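Local coordinates for uncharacterized protein (Mycobacterium smegmatis, PDB 4TMD) that is of unknown function but is probably an exported, lipid-anchored protein whose DUF5642 domain belongs with the Mog1p/PsbP-like folds, at residues A73-E77 against G78-I82; P97-E100 against C101-V104. All coordinates share one frame; numbering follows the deposited sequence.

Contact 1 (A73-E77 against G78-I82); sequences AAEGE and GNRFI
Glu75 and Arg80 face each other across the tight hairpin formed by strands 67-76 and 79-88, as a non-hydrogen-bonded antiparallel pair with their side chains alongside one another. Arg80 can be followed outward. Its CB lies 4.1 Å from Glu75 CG, and its CG, set anti to the backbone N (chi1 172°), runs on past that same methylene. CD passes 3.4 Å from Glu75 OE2. Arg80 NE is then 3.9 Å from Glu75 OE2, a long salt bridge in which the carboxylate oxygen stands well out of the guanidinium plane, so charge attracts but no N-H points at it. At the tip, NH1 gives a hydrogen bond to a water that in turn donates to Glu75 OE2 at 2.7 Å, closing the gap between the two groups. Ala73 CB and Ile82 CG1 continue this face with an apolar contact.

On the other face lie Ala74 and Phe81, whose backbones exchange two hydrogen bonds, Ala74 N to Phe81 O and Phe81 N to Ala74 O, both 2.8 Å. The small Ala74 packs against Phe17 and Phe21, while the Phe81 ring reaches Leu185 of helix 179-194. Gly76 and Asn79 form the last such pair and frame a type I' turn through Glu77 and Gly78, both with positive phi, a backbone shape that glycine adopts easily. Asn79 ND2 holds Gly78 O at 2.8 Å, approaching from above the carbonyl plane, and its amide also bonds to Lys176 and Asp178.

The chemistry is thus divided: one face is buried, with apolar Ala74 and Phe81 beside the hydrogen-bonded Asn79, whereas the partly exposed Glu75-Arg80 pair probably adds a charge attraction, bridged by water, on the other.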
ATOM      1  N   ALA A  73      -4.661   7.717   8.529  1.00 14.68           N
ATOM      2  CA  ALA A  73      -3.371   8.183   8.014  1.00 14.28           C
ATOM      3  C   ALA A  73      -2.659   9.030   9.057  1.00 19.17           C
ATOM      4  O   ALA A  73      -3.304   9.645   9.910  1.00 20.59           O
ATOM      5  CB  ALA A  73      -3.570   8.958   6.735  1.00 20.02           C
ATOM      6  N   ALA A  74      -1.331   9.050   9.007  1.00 13.85           N
ATOM      7  CA  ALA A  74      -0.537   9.802   9.982  1.00 16.18           C
ATOM      8  C   ALA A  74       0.695  10.386   9.331  1.00 20.46           C
ATOM      9  O   ALA A  74       1.349   9.717   8.537  1.00 18.50           O
ATOM     10  CB  ALA A  74      -0.123   8.929  11.132  1.00 12.87           C
ATOM     11  N   GLU A  75       1.029  11.623   9.689  1.00 18.85           N
ATOM     12  CA  GLU A  75       2.238  12.259   9.183  1.00 18.34           C
ATOM     13  C   GLU A  75       3.078  12.732  10.346  1.00 22.17           C
ATOM     14  O   GLU A  75       2.562  13.396  11.244  1.00 18.30           O
ATOM     15  CB  GLU A  75       1.890  13.430   8.265  1.00 21.50           C
ATOM     16  CG  GLU A  75       0.959  13.040   7.140  1.00 25.57           C
ATOM     17  CD  GLU A  75       0.968  14.043   6.002  1.00 35.15           C
ATOM     18  OE1 GLU A  75       1.456  15.168   6.207  1.00 37.57           O
ATOM     19  OE2 GLU A  75       0.507  13.691   4.897  1.00 41.51           O
ATOM     20  N   GLY A  76       4.361  12.369  10.343  1.00 21.15           N
ATOM     21  CA  GLY A  76       5.272  12.763  11.407  1.00 19.88           C
ATOM     22  C   GLY A  76       6.551  11.950  11.366  1.00 26.66           C
ATOM     23  O   GLY A  76       6.590  10.915  10.711  1.00 23.41           O
ATOM     24  N   GLU A  77       7.583  12.405  12.080  1.00 23.05           N
ATOM     25  CA  GLU A  77       8.911  11.798  12.034  1.00 22.41           C
ATOM     26  C   GLU A  77       9.400  11.642  10.584  1.00 24.73           C
ATOM     27  O   GLU A  77      10.059  10.664  10.247  1.00 28.44           O
ATOM     28  CB  GLU A  77       8.918  10.436  12.744  1.00 26.97           C
ATOM     29  CG  GLU A  77       8.656  10.478  14.261  1.00 37.62           C
ATOM     30  CD  GLU A  77       9.876  10.911  15.079  1.00 48.33           C
ATOM     31  OE1 GLU A  77      11.012  10.844  14.555  1.00 58.83           O
ATOM     32  OE2 GLU A  77       9.698  11.317  16.253  1.00 52.42           O
ATOM     33  N   GLY A  78       9.045  12.588   9.725  1.00 17.08           N
ATOM     34  CA  GLY A  78       9.521  12.583   8.354  1.00 22.57           C
ATOM     35  C   GLY A  78       8.860  11.560   7.446  1.00 21.44           C
ATOM     36  O   GLY A  78       9.281  11.376   6.300  1.00 16.67           O
ATOM     37  N   ASN A  79       7.838  10.878   7.957  1.00 18.50           N
ATOM     38  CA  ASN A  79       7.104   9.879   7.178  1.00 19.44           C
ATOM     39  C   ASN A  79       5.622  10.173   7.111  1.00 18.22           C
ATOM     40  O   ASN A  79       5.083  10.849   7.972  1.00 18.08           O
ATOM     41  CB  ASN A  79       7.268   8.482   7.775  1.00 19.63           C
ATOM     42  CG  ASN A  79       8.637   7.897   7.554  1.00 26.01           C
ATOM     43  OD1 ASN A  79       8.887   6.762   7.941  1.00 25.26           O
ATOM     44  ND2 ASN A  79       9.534   8.658   6.938  1.00 24.04           N
ATOM     45  N   ARG A  80       4.970   9.625   6.093  1.00 15.06           N
ATOM     46  CA  ARG A  80       3.526   9.507   6.058  1.00 19.25           C
ATOM     47  C   ARG A  80       3.149   8.020   6.011  1.00 18.29           C
ATOM     48  O   ARG A  80       3.715   7.254   5.222  1.00 15.90           O
ATOM     49  CB  ARG A  80       2.955  10.239   4.848  1.00 15.49           C
ATOM     50  CG  ARG A  80       1.438  10.036   4.559  1.00 22.53           C
ATOM     51  CD  ARG A  80       1.117  10.754   3.240  1.00 33.21           C
ATOM     52  NE  ARG A  80      -0.217  10.508   2.704  1.00 57.67           N
ATOM     53  CZ  ARG A  80      -0.782  11.247   1.747  1.00 64.54           C
ATOM     54  NH1 ARG A  80      -0.127  12.283   1.233  1.00 70.01           N
ATOM     55  NH2 ARG A  80      -2.003  10.965   1.305  1.00 56.87           N
ATOM     56  N   PHE A  81       2.193   7.629   6.852  1.00 15.88           N
ATOM     57  CA  PHE A  81       1.617   6.281   6.832  1.00 19.97           C
ATOM     58  C   PHE A  81       0.143   6.358   6.515  1.00 18.75           C
ATOM     59  O   PHE A  81      -0.584   7.124   7.145  1.00 17.14           O
ATOM     60  CB  PHE A  81       1.812   5.572   8.181  1.00 20.30           C
ATOM     61  CG  PHE A  81       3.238   5.463   8.591  1.00 22.57           C
ATOM     62  CD1 PHE A  81       4.014   4.388   8.178  1.00 16.46           C
ATOM     63  CD2 PHE A  81       3.820   6.453   9.378  1.00 19.49           C
ATOM     64  CE1 PHE A  81       5.342   4.302   8.543  1.00 15.32           C
ATOM     65  CE2 PHE A  81       5.154   6.373   9.738  1.00 19.51           C
ATOM     66  CZ  PHE A  81       5.920   5.294   9.323  1.00 17.31           C
ATOM     67  N   ILE A  82      -0.297   5.585   5.531  1.00 14.18           N
ATOM     68  CA  ILE A  82      -1.729   5.460   5.251  1.00 15.90           C
ATOM     69  C   ILE A  82      -2.168   4.022   5.459  1.00 15.67           C
ATOM     70  O   ILE A  82      -1.641   3.113   4.813  1.00 16.28           O
ATOM     71  CB  ILE A  82      -2.068   5.872   3.823  1.00 16.11           C
ATOM     72  CG1 ILE A  82      -1.609   7.302   3.564  1.00 26.53           C
ATOM     73  CG2 ILE A  82      -3.596   5.711   3.563  1.00 20.44           C
ATOM     74  CD1 ILE A  82      -1.733   7.718   2.128  1.00 26.84           C
TER
HETATM   75  O   HOH W   1       1.951  14.014   2.659  1.00 50.91           O

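Contact 2 (P97-E100 against C101-V104); sequences PGDE and CKRV
Lys102 reaches back over the turn to Asp99, making a salt bridge between NZ and OD1 of 2.8 Å, the carboxylate oxygen being met nearly along its C-O axis. The long lysine chain suits this place because its methylenes pass over the turn before the ammonium group arrives: CG lies 3.4 Å from Gly98 O. A bend at the last torsion (chi4 57°) finishes the approach.

Backbone hydrogen bonds close the turn beneath it. Cys101 N donates to Gly98 O at 2.9 Å from above the carbonyl plane, and Lys102 N makes a weak bond of 3.4 Å to Asp99 O. A water donates both to Glu100 O and to Arg103 O, tying the turn to the start of strand 103-107.

Apolar packing lies around Pro97 and Cys101, both buried. Pro97 CB is 4.0 Å from Cys101 CB, and both side chains also touch Phe55 of helix 53-56. The rigid proline ring offers a compact apolar surface there, while the cysteine sulfur is joined covalently to Cys52.

Successive i to i+3 backbone bonds, with Asp99 and Glu100 in 3-10 conformation, mark a short 3-10 turn. Here it leads into an edge-proximal strand of the antiparallel sheet, and the Cys52-Cys101 disulfide fastens it beside helix 53-56.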
ATOM      1  N   PRO A  97       4.219 -11.449  -7.042  1.00 28.43           N
ATOM      2  CA  PRO A  97       5.330 -11.815  -7.928  1.00 30.89           C
ATOM      3  C   PRO A  97       6.138 -13.027  -7.445  1.00 42.89           C
ATOM      4  O   PRO A  97       6.456 -13.109  -6.253  1.00 44.53           O
ATOM      5  CB  PRO A  97       6.219 -10.560  -7.910  1.00 32.53           C
ATOM      6  CG  PRO A  97       5.371  -9.464  -7.408  1.00 30.10           C
ATOM      7  CD  PRO A  97       4.392 -10.104  -6.468  1.00 30.78           C
ATOM      8  N   GLY A  98       6.480 -13.941  -8.354  1.00 35.39           N
ATOM      9  CA  GLY A  98       7.451 -14.989  -8.059  1.00 34.62           C
ATOM     10  C   GLY A  98       8.863 -14.426  -8.079  1.00 43.45           C
ATOM     11  O   GLY A  98       9.045 -13.225  -8.322  1.00 34.19           O
ATOM     12  N   ASP A  99       9.868 -15.271  -7.843  1.00 43.69           N
ATOM     13  CA  ASP A  99      11.265 -14.797  -7.787  1.00 36.83           C
ATOM     14  C   ASP A  99      11.716 -14.137  -9.093  1.00 39.93           C
ATOM     15  O   ASP A  99      12.568 -13.242  -9.086  1.00 42.02           O
ATOM     16  CB  ASP A  99      12.227 -15.942  -7.443  1.00 42.83           C
ATOM     17  CG  ASP A  99      12.389 -16.148  -5.942  1.00 48.91           C
ATOM     18  OD1 ASP A  99      11.609 -15.554  -5.166  1.00 48.83           O
ATOM     19  OD2 ASP A  99      13.295 -16.913  -5.540  1.00 39.28           O
ATOM     20  N   GLU A 100      11.131 -14.582 -10.201  1.00 31.59           N
ATOM     21  CA  GLU A 100      11.419 -14.045 -11.523  1.00 40.33           C
ATOM     22  C   GLU A 100      11.103 -12.552 -11.600  1.00 39.92           C
ATOM     23  O   GLU A 100      11.724 -11.804 -12.363  1.00 31.32           O
ATOM     24  CB  GLU A 100      10.613 -14.802 -12.590  1.00 44.43           C
ATOM     25  CG  GLU A 100      10.853 -16.315 -12.632  1.00 53.59           C
ATOM     26  CD  GLU A 100      10.082 -17.077 -11.561  0.61 64.42           C
ATOM     27  OE1 GLU A 100       9.615 -16.442 -10.590  0.77 59.35           O
ATOM     28  OE2 GLU A 100       9.944 -18.315 -11.697  1.00 69.41           O
ATOM     29  N   CYS A 101      10.131 -12.118 -10.806  1.00 39.21           N
ATOM     30  CA  CYS A 101       9.683 -10.739 -10.886  1.00 24.17           C
ATOM     31  C   CYS A 101       9.843  -9.990  -9.573  1.00 26.55           C
ATOM     32  O   CYS A 101       9.139  -9.016  -9.321  1.00 26.40           O
ATOM     33  CB  CYS A 101       8.234 -10.698 -11.346  1.00 31.11           C
ATOM     34  SG  CYS A 101       8.035 -11.315 -13.028  1.00 42.17           S
ATOM     35  N   LYS A 102      10.788 -10.411  -8.746  1.00 21.54           N
ATOM     36  CA  LYS A 102      10.995  -9.699  -7.492  1.00 21.63           C
ATOM     37  C   LYS A 102      11.718  -8.366  -7.694  1.00 25.95           C
ATOM     38  O   LYS A 102      11.787  -7.536  -6.782  1.00 21.42           O
ATOM     39  CB  LYS A 102      11.729 -10.594  -6.502  1.00 30.73           C
ATOM     40  CG  LYS A 102      10.764 -11.586  -5.827  1.00 36.91           C
ATOM     41  CD  LYS A 102      11.335 -12.184  -4.547  1.00 28.32           C
ATOM     42  CE  LYS A 102      10.256 -12.815  -3.686  1.00 40.39           C
ATOM     43  NZ  LYS A 102       9.512 -13.857  -4.426  1.00 40.89           N
ATOM     44  N   ARG A 103      12.243  -8.136  -8.893  1.00 20.03           N
ATOM     45  CA  ARG A 103      12.659  -6.785  -9.246  1.00 22.40           C
ATOM     46  C   ARG A 103      12.235  -6.459 -10.672  1.00 24.83           C
ATOM     47  O   ARG A 103      12.553  -7.193 -11.614  1.00 28.38           O
ATOM     48  CB  ARG A 103      14.174  -6.602  -9.087  1.00 18.04           C
ATOM     49  CG  ARG A 103      14.682  -5.295  -9.721  1.00 24.42           C
ATOM     50  CD  ARG A 103      16.104  -4.975  -9.278  1.00 25.02           C
ATOM     51  NE  ARG A 103      16.148  -4.683  -7.850  1.00 22.59           N
ATOM     52  CZ  ARG A 103      17.256  -4.671  -7.119  1.00 29.71           C
ATOM     53  NH1 ARG A 103      18.432  -4.938  -7.681  1.00 28.18           N
ATOM     54  NH2 ARG A 103      17.183  -4.388  -5.826  1.00 24.11           N
ATOM     55  N   VAL A 104      11.515  -5.358 -10.828  1.00 19.63           N
ATOM     56  CA  VAL A 104      11.182  -4.847 -12.150  1.00 21.77           C
ATOM     57  C   VAL A 104      11.632  -3.404 -12.316  1.00 23.86           C
ATOM     58  O   VAL A 104      11.269  -2.538 -11.519  1.00 22.77           O
ATOM     59  CB  VAL A 104       9.683  -4.899 -12.423  1.00 22.56           C
ATOM     60  CG1 VAL A 104       9.431  -4.647 -13.899  1.00 26.94           C
ATOM     61  CG2 VAL A 104       9.111  -6.244 -11.993  1.00 32.06           C
TER
HETATM   62  O   HOH W   2      13.365  -9.720 -11.373  1.00 27.55           O

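Contact 1 and contact 2 lie on opposite sides of the chain's centre, with their own centres 28 Å apart and nearest atoms about 18 Å apart, so they do not touch. In the chain they come in series: the 73-82 hairpin is complete before the 97-104 turn begins, and strand 79-88 leads through a loop to strand 103-107. Both reach the same antiparallel sheet, contact 1 as a hairpin within it and contact 2 as the turn that leads into one of its strands. Four strands, 158-166, 145-155, 127-137 and 111-118, all later in the chain, lie between 79-88 and 103-107. The contacts therefore mark distant parts of the sheet, one beside helix 179-194 and one beside helix 53-56.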